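Local coordinates for fatty Acid Kinase (Fak) B3 protein (Streptococcus pneumoniae, PDB 6CNG) that binds long-chain fatty acids, here linoleic acid, and probably serves as the fatty acid carrier for a fatty acid kinase, at residues T22-A27 with T44-P49; D90-F95 with Q118-I123; A98-L103 with L160-V165. One frame throughout, in Å; residues are numbered along the deposited sequence.

How the contacts relate
All three contacts belong to one alpha/beta part of the fold, with contact 2 and contact 3 on opposite faces of its sheet. Contact 1 is the side-by-side pairing of two parallel strands and is partly buried; backbone hydrogen bonds carry it. Contact 2 joins two helices through apolar side chains, with no hydrogen bond across; it is partly buried, and Ile123 is exposed. Contact 3 is fully buried and sets a strand against the start of a helix through two phenylalanine rings and a valine. Strand 23-28 of contact 1 and strand 100-105 of contact 3 are neighbours in one sheet. Helix 88-95 of contact 2 packs on both strands, where Phe95 meets Ile26 and Leu103.

Contact 1 (T22-A27 with T44-P49); sequences TWKIIA and TFVSVP
The Phe45 ring leans towards strand 23-27 and meets Ile25 and Ala27 at a slant. Its CD1 lies 3.3 Å from Ile25 O, and its CE1 lies 4.2 Å from Ala27 CB. Over one face, near the rim, sits the backbone N of Ser47 from its own strand. CG is anti to the backbone N (chi1 175°), which swings the ring forward along the strand to Ala27.

The two segments pair as parallel beta strands, with Lys24 beside Thr44 and Ala27 beside Ser47. Five backbone hydrogen bonds link them. The last, from Val48 N to Ala27 O, is the shortest at 2.7 Å and lies in the carbonyl plane. Ser47 OG donates to Ala27 O as well, at 3.2 Å, but comes from above that plane. Two donors therefore hold this oxygen. At the other end Trp23 O accepts from Thr44 N and from a water, which also bonds Thr44 OG1.

Lys24, Thr44, Ile26 and Val46 point to the other face, and Val48 adds its CG2 there, 3.6 Å from Ile26 CG2. The extended Lys24 chain runs alongside Thr44, and its CE touches Val46 CG2 at 4.0 Å. Its NZ donates to the backbone oxygens Ala94 O and Glu96 O.

Helix 143-157 covers the Phe45 face, where Val149 touches both Ile25 and Phe45. Helix 88-95 covers the Ile26 face. Strand 23-28 thus lies inside the parallel part of the DegV-domain sheet, between strands 43-54 and 100-105, with helices on both faces.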
ATOM      1  N   THR A  22      24.633  -7.730   3.848  1.00 25.93           N
ATOM      2  CA  THR A  22      23.270  -8.203   3.692  1.00 17.63           C
ATOM      3  C   THR A  22      22.289  -7.047   3.800  1.00 18.54           C
ATOM      4  O   THR A  22      22.562  -6.028   4.440  1.00 20.66           O
ATOM      5  CB  THR A  22      22.899  -9.285   4.710  1.00 20.62           C
ATOM      6  OG1 THR A  22      22.933  -8.760   6.028  1.00 21.51           O
ATOM      7  CG2 THR A  22      23.857 -10.470   4.640  1.00 26.98           C
ATOM      8  N   TRP A  23      21.171  -7.215   3.112  1.00 16.96           N
ATOM      9  CA  TRP A  23      20.112  -6.222   3.018  1.00 14.48           C
ATOM     10  C   TRP A  23      18.754  -6.871   3.261  1.00 13.87           C
ATOM     11  O   TRP A  23      18.489  -7.987   2.808  1.00 12.90           O
ATOM     12  CB  TRP A  23      20.050  -5.619   1.623  1.00 14.32           C
ATOM     13  CG  TRP A  23      21.290  -5.061   1.130  1.00 13.98           C
ATOM     14  CD1 TRP A  23      22.350  -5.736   0.664  1.00 17.64           C
ATOM     15  CD2 TRP A  23      21.601  -3.687   1.011  1.00 14.58           C
ATOM     16  NE1 TRP A  23      23.320  -4.874   0.262  1.00 20.40           N
ATOM     17  CE2 TRP A  23      22.880  -3.601   0.476  1.00 17.80           C
ATOM     18  CE3 TRP A  23      20.923  -2.519   1.319  1.00 15.73           C
ATOM     19  CZ2 TRP A  23      23.484  -2.410   0.228  1.00 21.84           C
ATOM     20  CZ3 TRP A  23      21.524  -1.339   1.076  1.00 18.84           C
ATOM     21  CH2 TRP A  23      22.784  -1.285   0.529  1.00 18.47           C
ATOM     22  N   LYS A  24      17.895  -6.163   3.981  1.00 13.67           N
ATOM     23  CA  LYS A  24      16.503  -6.549   4.114  1.00 17.05           C
ATOM     24  C   LYS A  24      15.613  -5.365   3.749  1.00 15.51           C
ATOM     25  O   LYS A  24      15.863  -4.230   4.166  1.00 12.76           O
ATOM     26  CB  LYS A  24      16.172  -7.045   5.523  1.00 16.06           C
ATOM     27  CG  LYS A  24      15.960  -8.518   5.599  1.00 17.61           C
ATOM     28  CD  LYS A  24      15.707  -9.024   7.021  1.00 17.80           C
ATOM     29  CE  LYS A  24      15.550 -10.540   7.077  1.00 17.17           C
ATOM     30  NZ  LYS A  24      15.197 -11.101   8.429  1.00 18.00           N
ATOM     31  N   ILE A  25      14.594  -5.638   2.949  1.00 13.53           N
ATOM     32  CA  ILE A  25      13.489  -4.717   2.726  1.00 14.15           C
ATOM     33  C   ILE A  25      12.294  -5.280   3.476  1.00 14.82           C
ATOM     34  O   ILE A  25      11.833  -6.388   3.180  1.00 12.58           O
ATOM     35  CB  ILE A  25      13.174  -4.558   1.231  1.00 13.67           C
ATOM     36  CG1 ILE A  25      14.374  -3.975   0.494  1.00 12.25           C
ATOM     37  CG2 ILE A  25      11.957  -3.673   1.054  1.00 16.67           C
ATOM     38  CD1 ILE A  25      14.229  -4.033  -1.017  1.00 14.72           C
ATOM     39  N   ILE A  26      11.807  -4.517   4.446  1.00 14.73           N
ATOM     40  CA  ILE A  26      10.689  -4.909   5.297  1.00 14.00           C
ATOM     41  C   ILE A  26       9.521  -3.990   4.991  1.00 11.56           C
ATOM     42  O   ILE A  26       9.703  -2.796   4.779  1.00 14.50           O
ATOM     43  CB  ILE A  26      11.061  -4.825   6.790  1.00 14.04           C
ATOM     44  CG1 ILE A  26      12.404  -5.487   7.045  1.00 15.32           C
ATOM     45  CG2 ILE A  26       9.986  -5.483   7.615  1.00 21.15           C
ATOM     46  CD1 ILE A  26      12.882  -5.407   8.459  1.00 15.87           C
ATOM     47  N   ALA A  27       8.332  -4.555   4.927  1.00 13.54           N
ATOM     48  CA  ALA A  27       7.135  -3.757   4.734  1.00 16.36           C
ATOM     49  C   ALA A  27       6.011  -4.372   5.545  1.00 13.62           C
ATOM     50  O   ALA A  27       6.011  -5.566   5.801  1.00 17.12           O
ATOM     51  CB  ALA A  27       6.718  -3.699   3.254  1.00 16.00           C
ATOM     52  N   THR A  44      16.815  -9.808   1.122  1.00 14.84           N
ATOM     53  CA  THR A  44      15.626 -10.566   1.491  1.00 17.04           C
ATOM     54  C   THR A  44      14.475  -9.623   1.800  1.00 13.25           C
ATOM     55  O   THR A  44      14.664  -8.574   2.407  1.00 15.03           O
ATOM     56  CB  THR A  44      15.940 -11.433   2.697  1.00 17.42           C
ATOM     57  OG1 THR A  44      16.936 -12.371   2.309  1.00 19.39           O
ATOM     58  CG2 THR A  44      14.728 -12.184   3.172  1.00 22.95           C
ATOM     59  N   PHE A  45      13.287  -9.999   1.353  1.00 11.47           N
ATOM     60  CA  PHE A  45      12.058  -9.255   1.601  1.00 11.20           C
ATOM     61  C   PHE A  45      11.226  -9.946   2.669  1.00 12.80           C
ATOM     62  O   PHE A  45      11.087 -11.166   2.658  1.00 14.02           O
ATOM     63  CB  PHE A  45      11.223  -9.208   0.331  1.00 12.87           C
ATOM     64  CG  PHE A  45       9.893  -8.576   0.513  1.00 11.12           C
ATOM     65  CD1 PHE A  45       9.774  -7.210   0.670  1.00 12.41           C
ATOM     66  CD2 PHE A  45       8.761  -9.348   0.516  1.00 14.16           C
ATOM     67  CE1 PHE A  45       8.540  -6.638   0.830  1.00 13.89           C
ATOM     68  CE2 PHE A  45       7.535  -8.795   0.665  1.00 15.21           C
ATOM     69  CZ  PHE A  45       7.411  -7.430   0.814  1.00 17.36           C
ATOM     70  N   VAL A  46      10.651  -9.155   3.571  1.00 12.78           N
ATOM     71  CA  VAL A  46       9.803  -9.678   4.629  1.00 14.48           C
ATOM     72  C   VAL A  46       8.600  -8.774   4.748  1.00 11.07           C
ATOM     73  O   VAL A  46       8.754  -7.557   4.858  1.00 14.43           O
ATOM     74  CB  VAL A  46      10.532  -9.717   5.986  1.00 16.45           C
ATOM     75  CG1 VAL A  46       9.613 -10.225   7.080  1.00 23.11           C
ATOM     76  CG2 VAL A  46      11.740 -10.578   5.907  1.00 18.55           C
ATOM     77  N   SER A  47       7.413  -9.352   4.744  1.00 13.92           N
ATOM     78  CA  SER A  47       6.230  -8.596   5.091  1.00 11.34           C
ATOM     79  C   SER A  47       5.799  -8.898   6.512  1.00 13.76           C
ATOM     80  O   SER A  47       5.775 -10.057   6.948  1.00 14.56           O
ATOM     81  CB  SER A  47       5.060  -8.830   4.165  1.00 18.50           C
ATOM     82  OG  SER A  47       4.165  -7.741   4.316  1.00 23.49           O
ATOM     83  N   VAL A  48       5.434  -7.836   7.207  1.00 16.15           N
ATOM     84  CA  VAL A  48       5.008  -7.909   8.604  1.00 15.13           C
ATOM     85  C   VAL A  48       3.498  -7.733   8.642  1.00 11.78           C
ATOM     86  O   VAL A  48       2.979  -6.644   8.348  1.00 13.58           O
ATOM     87  CB  VAL A  48       5.734  -6.868   9.462  1.00 14.06           C
ATOM     88  CG1 VAL A  48       5.264  -6.971  10.907  1.00 16.48           C
ATOM     89  CG2 VAL A  48       7.219  -7.037   9.325  1.00 16.28           C
ATOM     90  N   PRO A  49       2.750  -8.766   9.019  1.00 15.98           N
ATOM     91  CA  PRO A  49       1.298  -8.706   8.890  1.00 17.65           C
ATOM     92  C   PRO A  49       0.637  -7.831   9.940  1.00 13.86           C
ATOM     93  O   PRO A  49       0.999  -7.827  11.115  1.00 15.70           O
ATOM     94  CB  PRO A  49       0.887 -10.169   9.074  1.00 18.39           C
ATOM     95  CG  PRO A  49       1.919 -10.714   9.925  1.00 17.09           C
ATOM     96  CD  PRO A  49       3.189 -10.070   9.544  1.00 17.90           C
TER
HETATM   97  O   HOH W   1      19.321 -10.634   3.271  1.00 18.50           O

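Contact 2 (D90-F95 with Q118-I123)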
ATOM      1  N   ASP A  90       7.185  -7.517  16.633  1.00 14.90           N
ATOM      2  CA  ASP A  90       7.059  -8.089  15.301  1.00 13.71           C
ATOM      3  C   ASP A  90       8.105  -7.504  14.359  1.00 17.62           C
ATOM      4  O   ASP A  90       8.662  -8.213  13.514  1.00 15.51           O
ATOM      5  CB  ASP A  90       5.666  -7.802  14.759  1.00 17.69           C
ATOM      6  CG  ASP A  90       4.573  -8.471  15.572  1.00 21.32           C
ATOM      7  OD1 ASP A  90       4.902  -9.214  16.507  1.00 23.84           O
ATOM      8  OD2 ASP A  90       3.381  -8.242  15.281  1.00 24.62           O
ATOM      9  N   TYR A  91       8.393  -6.210  14.500  1.00 14.96           N
ATOM     10  CA  TYR A  91       9.425  -5.582  13.690  1.00 14.51           C
ATOM     11  C   TYR A  91      10.807  -6.068  14.113  1.00 15.74           C
ATOM     12  O   TYR A  91      11.648  -6.379  13.267  1.00 17.39           O
ATOM     13  CB  TYR A  91       9.276  -4.057  13.789  1.00 14.47           C
ATOM     14  CG  TYR A  91       8.155  -3.499  12.933  1.00 14.88           C
ATOM     15  CD1 TYR A  91       8.085  -3.814  11.603  1.00 17.90           C
ATOM     16  CD2 TYR A  91       7.177  -2.662  13.446  1.00 12.68           C
ATOM     17  CE1 TYR A  91       7.087  -3.336  10.813  1.00 17.04           C
ATOM     18  CE2 TYR A  91       6.178  -2.170  12.653  1.00 11.96           C
ATOM     19  CZ  TYR A  91       6.137  -2.515  11.337  1.00 14.08           C
ATOM     20  OH  TYR A  91       5.167  -2.069  10.485  1.00 20.73           O
ATOM     21  N   LEU A  92      11.048  -6.193  15.416  1.00 12.93           N
ATOM     22  CA  LEU A  92      12.354  -6.652  15.887  1.00 15.68           C
ATOM     23  C   LEU A  92      12.710  -8.022  15.333  1.00 12.86           C
ATOM     24  O   LEU A  92      13.859  -8.255  14.942  1.00 15.11           O
ATOM     25  CB  LEU A  92      12.372  -6.726  17.414  1.00 15.29           C
ATOM     26  CG  LEU A  92      12.324  -5.453  18.219  1.00 15.93           C
ATOM     27  CD1 LEU A  92      12.235  -5.843  19.686  1.00 16.56           C
ATOM     28  CD2 LEU A  92      13.521  -4.606  17.951  1.00 15.23           C
ATOM     29  N   ARG A  93      11.752  -8.948  15.328  1.00 14.91           N
ATOM     30  CA  ARG A  93      11.983 -10.262  14.748  1.00 15.58           C
ATOM     31  C   ARG A  93      12.439 -10.153  13.309  1.00 12.90           C
ATOM     32  O   ARG A  93      13.319 -10.896  12.863  1.00 19.59           O
ATOM     33  CB  ARG A  93      10.681 -11.056  14.746  1.00 22.00           C
ATOM     34  CG  ARG A  93      10.229 -11.616  16.060  1.00 32.27           C
ATOM     35  CD  ARG A  93       9.345 -12.858  15.831  1.00 39.38           C
ATOM     36  NE  ARG A  93       8.623 -12.867  14.547  1.00 42.62           N
ATOM     37  CZ  ARG A  93       8.978 -13.564  13.464  1.00 53.04           C
ATOM     38  NH1 ARG A  93      10.068 -14.335  13.458  1.00 45.60           N
ATOM     39  NH2 ARG A  93       8.230 -13.491  12.369  1.00 66.28           N
ATOM     40  N   ALA A  94      11.790  -9.293  12.551  1.00 14.51           N
ATOM     41  CA  ALA A  94      12.052  -9.178  11.128  1.00 17.45           C
ATOM     42  C   ALA A  94      13.435  -8.618  10.832  1.00 17.65           C
ATOM     43  O   ALA A  94      13.964  -8.847   9.746  1.00 21.10           O
ATOM     44  CB  ALA A  94      10.979  -8.301  10.505  1.00 15.08           C
ATOM     45  N   PHE A  95      14.033  -7.910  11.772  1.00 16.32           N
ATOM     46  CA  PHE A  95      15.330  -7.321  11.538  1.00 15.88           C
ATOM     47  C   PHE A  95      16.457  -8.347  11.495  1.00 17.62           C
ATOM     48  O   PHE A  95      17.507  -8.058  10.921  1.00 17.33           O
ATOM     49  CB  PHE A  95      15.631  -6.323  12.645  1.00 14.22           C
ATOM     50  CG  PHE A  95      14.771  -5.106  12.635  1.00 14.49           C
ATOM     51  CD1 PHE A  95      14.139  -4.675  11.495  1.00 15.62           C
ATOM     52  CD2 PHE A  95      14.626  -4.375  13.770  1.00 13.22           C
ATOM     53  CE1 PHE A  95      13.391  -3.562  11.510  1.00 15.96           C
ATOM     54  CE2 PHE A  95      13.873  -3.268  13.786  1.00 15.60           C
ATOM     55  CZ  PHE A  95      13.259  -2.852  12.655  1.00 15.82           C
ATOM     56  N   GLN A 118       9.197   2.854  14.290  1.00 11.18           N
ATOM     57  CA  GLN A 118      10.154   3.821  14.792  1.00 11.79           C
ATOM     58  C   GLN A 118      10.754   3.340  16.090  1.00 12.21           C
ATOM     59  O   GLN A 118      11.960   3.490  16.324  1.00 15.48           O
ATOM     60  CB  GLN A 118       9.473   5.156  15.015  1.00 14.34           C
ATOM     61  CG  GLN A 118       9.158   5.920  13.757  1.00 18.92           C
ATOM     62  CD  GLN A 118       8.373   7.199  14.036  1.00 23.35           C
ATOM     63  OE1 GLN A 118       7.325   7.164  14.680  1.00 28.17           O
ATOM     64  NE2 GLN A 118       8.870   8.326  13.531  1.00 24.65           N
ATOM     65  N   LEU A 119       9.927   2.759  16.942  1.00 13.09           N
ATOM     66  CA  LEU A 119      10.415   2.273  18.223  1.00 14.82           C
ATOM     67  C   LEU A 119      11.307   1.056  18.036  1.00 11.94           C
ATOM     68  O   LEU A 119      12.369   0.965  18.640  1.00 12.41           O
ATOM     69  CB  LEU A 119       9.232   1.961  19.127  1.00 13.58           C
ATOM     70  CG  LEU A 119       9.618   1.390  20.491  1.00 11.68           C
ATOM     71  CD1 LEU A 119      10.540   2.280  21.283  1.00 15.28           C
ATOM     72  CD2 LEU A 119       8.389   1.117  21.258  1.00 15.59           C
ATOM     73  N   ALA A 120      10.885   0.110  17.208  1.00 10.44           N
ATOM     74  CA  ALA A 120      11.694  -1.062  16.928  1.00 10.20           C
ATOM     75  C   ALA A 120      13.087  -0.679  16.466  1.00 13.14           C
ATOM     76  O   ALA A 120      14.078  -1.291  16.881  1.00 14.90           O
ATOM     77  CB  ALA A 120      11.000  -1.892  15.858  1.00 13.84           C
ATOM     78  N   LYS A 121      13.186   0.328  15.594  1.00 13.56           N
ATOM     79  CA  LYS A 121      14.496   0.743  15.112  1.00 11.75           C
ATOM     80  C   LYS A 121      15.366   1.176  16.268  1.00 10.64           C
ATOM     81  O   LYS A 121      16.521   0.767  16.380  1.00 14.04           O
ATOM     82  CB  LYS A 121      14.402   1.894  14.094  1.00 14.46           C
ATOM     83  CG  LYS A 121      15.764   2.598  13.848  1.00 13.09           C
ATOM     84  CD  LYS A 121      15.724   3.705  12.812  1.00 15.52           C
ATOM     85  CE  LYS A 121      17.111   4.390  12.656  1.00 16.38           C
ATOM     86  NZ  LYS A 121      17.177   5.465  11.631  1.00 16.08           N
ATOM     87  N   ASN A 122      14.840   2.059  17.098  1.00 13.22           N
ATOM     88  CA  ASN A 122      15.617   2.578  18.211  1.00 15.18           C
ATOM     89  C   ASN A 122      15.970   1.490  19.212  1.00 15.42           C
ATOM     90  O   ASN A 122      17.039   1.541  19.813  1.00 17.72           O
ATOM     91  CB  ASN A 122      14.846   3.719  18.865  1.00 15.06           C
ATOM     92  CG  ASN A 122      14.772   4.941  17.981  1.00 19.83           C
ATOM     93  OD1 ASN A 122      15.668   5.206  17.188  1.00 19.68           O
ATOM     94  ND2 ASN A 122      13.696   5.688  18.108  1.00 27.18           N
ATOM     95  N   ILE A 123      15.102   0.492  19.387  1.00 16.21           N
ATOM     96  CA  ILE A 123      15.368  -0.594  20.317  1.00 13.87           C
ATOM     97  C   ILE A 123      16.430  -1.510  19.757  1.00 12.23           C
ATOM     98  O   ILE A 123      17.340  -1.936  20.468  1.00 17.01           O
ATOM     99  CB  ILE A 123      14.077  -1.374  20.610  1.00 12.29           C
ATOM    100  CG1 ILE A 123      13.070  -0.540  21.410  1.00 15.21           C
ATOM    101  CG2 ILE A 123      14.397  -2.667  21.349  1.00 18.96           C
ATOM    102  CD1 ILE A 123      13.516  -0.208  22.833  1.00 15.76           C
TER
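The carbonyl O of Ala120 is met by two carbon atoms from helix 88-95. Leu92 CD2 lies 3.5 Å from Ala120 O. Phe95 CE2 lies 3.7 Å from the same Ala120 O, which sits at the ring edge, near its plane. These are packing contacts. Helix 113-127 is the connection of a beta-alpha-beta crossover between parallel strands 100-105 and 132-137, and helix 88-95 packs against it. The axes of the two short segments approach to 9.0 Å and cross at -51°.

The helices come nearest at Ala120, whose CA is 5.7 Å from Leu92 CA. Its methyl fits among three side chains. It touches Tyr91 CB with its own CB at 3.5 Å, and the same CB meets Phe95 CE2 at 3.8 Å. Leu92 CD2 closes the third side, a little farther away.

Phe95 has CG anti to its carbonyl carbon (chi1 -68°), and this carries the ring across to Ala120. One face of that ring lies under Tyr91 O, one turn back in the same helix. Tyr124 of the other helix meets the ring edge-to-face.

Tyr91 sends its hydroxyl past the contact to Ser113 OG, a hydrogen bond at the start of helix 113-127. Lys121 turns the other way, and its NZ bonds Ile133 O in strand 132-137. On the more exposed side, Leu92 CD2 rests 4.0 Å from Ile123 CG2.

Contact 3 (A98-L103 with L160-V165); sequences AKNIFL and LSFEEV
Phe162 and Phe102 reach each other through different first torsions. In Phe162, CG is anti to the backbone N (chi1 175°), and the ring leaves the helix start for the strand. In Phe102, CG lies beside the backbone N (chi1 -64°), and the ring extends from the strand towards the helix. The two side chains run antiparallel, one alongside the other. Their planes are 29° apart and the centroids 4.9 Å, but the rings are displaced so far that little of one lies over the other. Phe102 CZ lies 3.6 Å from Phe162 CE2 and as close to Phe162 CD2.

The same tip of Phe102 wedges against Val165, with CZ 3.4 Å from Val165 CG1. It thus sits between two residues one helical turn apart. Backbone oxygens border both rings. Ile101 O lies in the plane of the Phe162 ring, 3.8 Å from its CE2, and Phe162 O lies at the edge of the Phe102 ring. Asn100 packs beside Phe162, with CB 4.1 Å from Phe162 CD2.

Beyond the rings, Lys132 and His134 of strand 132-137 touch Phe162. Leu152 of helix 143-157 touches both Phe102 and Val165. The core here therefore joins two strands to two helices.

The helix start is fixed by its own polar bonds. Glu164 N donates to Ser161 OG at 3.0 Å, and Ser161 N donates to Glu164 OE1 at 2.9 Å. This reciprocal pair is a capping box, and it opens a helix whose first turn packs on one face of the beta sheet in this DegV-family alpha/beta fold.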
ATOM      1  N   ALA A  98      20.355  -9.224   9.104  1.00 19.35           N
ATOM      2  CA  ALA A  98      20.614  -8.231   8.075  1.00 20.83           C
ATOM      3  C   ALA A  98      21.370  -7.061   8.675  1.00 19.30           C
ATOM      4  O   ALA A  98      21.128  -6.681   9.822  1.00 21.61           O
ATOM      5  CB  ALA A  98      19.328  -7.700   7.454  1.00 26.30           C
ATOM      6  N   LYS A  99      22.288  -6.496   7.896  1.00 18.54           N
ATOM      7  CA  LYS A  99      23.061  -5.347   8.349  1.00 19.97           C
ATOM      8  C   LYS A  99      22.529  -4.016   7.818  1.00 17.44           C
ATOM      9  O   LYS A  99      22.740  -2.971   8.441  1.00 19.13           O
ATOM     10  CB  LYS A  99      24.535  -5.507   7.935  1.00 28.00           C
ATOM     11  CG  LYS A  99      25.233  -6.809   8.383  1.00 38.13           C
ATOM     12  CD  LYS A  99      25.135  -7.931   7.324  1.00 45.48           C
ATOM     13  CE  LYS A  99      26.466  -8.663   7.043  1.00 48.30           C
ATOM     14  NZ  LYS A  99      27.474  -7.815   6.345  1.00 50.11           N
ATOM     15  N   ASN A 100      21.851  -4.042   6.679  1.00 15.48           N
ATOM     16  CA  ASN A 100      21.298  -2.866   6.026  1.00 16.07           C
ATOM     17  C   ASN A 100      19.796  -3.096   5.881  1.00 16.06           C
ATOM     18  O   ASN A 100      19.381  -3.979   5.127  1.00 16.37           O
ATOM     19  CB  ASN A 100      21.929  -2.725   4.646  1.00 17.86           C
ATOM     20  CG  ASN A 100      23.328  -2.149   4.673  1.00 19.04           C
ATOM     21  OD1 ASN A 100      23.915  -1.914   5.706  1.00 19.11           O
ATOM     22  ND2 ASN A 100      23.859  -1.918   3.506  1.00 26.64           N
ATOM     23  N   ILE A 101      18.974  -2.293   6.571  1.00 16.07           N
ATOM     24  CA  ILE A 101      17.533  -2.529   6.663  1.00 16.82           C
ATOM     25  C   ILE A 101      16.748  -1.281   6.289  1.00 12.87           C
ATOM     26  O   ILE A 101      16.963  -0.212   6.857  1.00 12.29           O
ATOM     27  CB  ILE A 101      17.114  -2.988   8.071  1.00 14.88           C
ATOM     28  CG1 ILE A 101      17.802  -4.295   8.436  1.00 15.59           C
ATOM     29  CG2 ILE A 101      15.626  -3.168   8.134  1.00 16.72           C
ATOM     30  CD1 ILE A 101      17.767  -4.600   9.900  1.00 15.25           C
ATOM     31  N   PHE A 102      15.809  -1.442   5.359  1.00 14.62           N
ATOM     32  CA  PHE A 102      14.797  -0.449   5.038  1.00 14.28           C
ATOM     33  C   PHE A 102      13.438  -0.993   5.416  1.00 15.18           C
ATOM     34  O   PHE A 102      13.130  -2.161   5.180  1.00 15.05           O
ATOM     35  CB  PHE A 102      14.801  -0.096   3.553  1.00 12.30           C
ATOM     36  CG  PHE A 102      16.050   0.535   3.144  1.00 14.50           C
ATOM     37  CD1 PHE A 102      17.164  -0.217   2.872  1.00 18.49           C
ATOM     38  CD2 PHE A 102      16.153   1.898   3.117  1.00 20.09           C
ATOM     39  CE1 PHE A 102      18.352   0.391   2.545  1.00 19.73           C
ATOM     40  CE2 PHE A 102      17.330   2.504   2.786  1.00 20.16           C
ATOM     41  CZ  PHE A 102      18.423   1.751   2.504  1.00 18.50           C
ATOM     42  N   LEU A 103      12.621  -0.124   5.967  1.00 15.44           N
ATOM     43  CA  LEU A 103      11.328  -0.512   6.478  1.00 15.92           C
ATOM     44  C   LEU A 103      10.340   0.511   5.963  1.00 14.20           C
ATOM     45  O   LEU A 103      10.427   1.685   6.304  1.00 20.40           O
ATOM     46  CB  LEU A 103      11.378  -0.551   8.006  1.00 16.54           C
ATOM     47  CG  LEU A 103      10.229  -1.191   8.761  1.00 23.09           C
ATOM     48  CD1 LEU A 103      10.499  -1.086  10.240  1.00 21.24           C
ATOM     49  CD2 LEU A 103       8.883  -0.590   8.413  1.00 31.21           C
ATOM     50  N   LEU A 160      24.273   0.696  -4.931  1.00 22.75           N
ATOM     51  CA  LEU A 160      24.425   1.858  -4.070  1.00 17.60           C
ATOM     52  C   LEU A 160      24.726   1.444  -2.630  1.00 17.13           C
ATOM     53  O   LEU A 160      24.436   0.328  -2.189  1.00 21.44           O
ATOM     54  CB  LEU A 160      23.171   2.734  -4.109  1.00 18.85           C
ATOM     55  CG  LEU A 160      23.134   3.856  -5.130  1.00 22.58           C
ATOM     56  CD1 LEU A 160      23.396   3.317  -6.492  1.00 23.53           C
ATOM     57  CD2 LEU A 160      21.803   4.572  -5.078  1.00 23.16           C
ATOM     58  N   SER A 161      25.322   2.368  -1.903  1.00 16.19           N
ATOM     59  CA  SER A 161      25.561   2.203  -0.491  1.00 17.53           C
ATOM     60  C   SER A 161      24.267   2.428   0.270  1.00 15.63           C
ATOM     61  O   SER A 161      23.276   2.910  -0.267  1.00 19.33           O
ATOM     62  CB  SER A 161      26.583   3.228  -0.034  1.00 18.45           C
ATOM     63  OG  SER A 161      26.091   4.524  -0.219  1.00 18.86           O
ATOM     64  N   PHE A 162      24.272   2.065   1.543  1.00 14.29           N
ATOM     65  CA  PHE A 162      23.089   2.298   2.342  1.00 15.40           C
ATOM     66  C   PHE A 162      22.689   3.762   2.250  1.00 17.15           C
ATOM     67  O   PHE A 162      21.527   4.083   1.998  1.00 19.48           O
ATOM     68  CB  PHE A 162      23.323   1.863   3.795  1.00 14.84           C
ATOM     69  CG  PHE A 162      22.180   2.186   4.695  1.00 18.02           C
ATOM     70  CD1 PHE A 162      22.118   3.403   5.344  1.00 16.67           C
ATOM     71  CD2 PHE A 162      21.141   1.304   4.858  1.00 21.07           C
ATOM     72  CE1 PHE A 162      21.067   3.720   6.126  1.00 18.22           C
ATOM     73  CE2 PHE A 162      20.083   1.632   5.653  1.00 15.55           C
ATOM     74  CZ  PHE A 162      20.049   2.833   6.282  1.00 16.91           C
ATOM     75  N   GLU A 163      23.651   4.671   2.427  1.00 17.16           N
ATOM     76  CA  GLU A 163      23.283   6.076   2.498  1.00 16.88           C
ATOM     77  C   GLU A 163      22.918   6.600   1.123  1.00 15.25           C
ATOM     78  O   GLU A 163      22.063   7.478   1.005  1.00 19.24           O
ATOM     79  CB  GLU A 163      24.386   6.896   3.157  1.00 26.62           C
ATOM     80  CG  GLU A 163      24.255   7.000   4.695  1.00 35.73           C
ATOM     81  CD  GLU A 163      25.064   5.959   5.473  1.00 39.56           C
ATOM     82  OE1 GLU A 163      25.855   5.243   4.828  1.00 36.54           O
ATOM     83  OE2 GLU A 163      24.906   5.861   6.726  1.00 37.31           O
ATOM     84  N   GLU A 164      23.520   6.049   0.075  1.00 18.14           N
ATOM     85  CA  GLU A 164      23.078   6.373  -1.275  1.00 18.27           C
ATOM     86  C   GLU A 164      21.627   5.952  -1.482  1.00 17.92           C
ATOM     87  O   GLU A 164      20.843   6.693  -2.079  1.00 20.59           O
ATOM     88  CB  GLU A 164      24.015   5.741  -2.314  1.00 21.59           C
ATOM     89  CG  GLU A 164      25.386   6.425  -2.447  1.00 25.07           C
ATOM     90  CD  GLU A 164      26.370   5.701  -3.388  1.00 24.88           C
ATOM     91  OE1 GLU A 164      26.185   4.518  -3.682  1.00 25.96           O
ATOM     92  OE2 GLU A 164      27.354   6.324  -3.836  1.00 31.99           O
ATOM     93  N   VAL A 165      21.230   4.795  -0.944  1.00 16.53           N
ATOM     94  CA  VAL A 165      19.864   4.326  -1.146  1.00 15.28           C
ATOM     95  C   VAL A 165      18.875   5.198  -0.395  1.00 11.88           C
ATOM     96  O   VAL A 165      17.826   5.553  -0.926  1.00 16.32           O
ATOM     97  CB  VAL A 165      19.726   2.835  -0.777  1.00 14.80           C
ATOM     98  CG1 VAL A 165      18.296   2.419  -0.877  1.00 16.11           C
ATOM     99  CG2 VAL A 165      20.550   1.986  -1.680  1.00 14.10           C
TER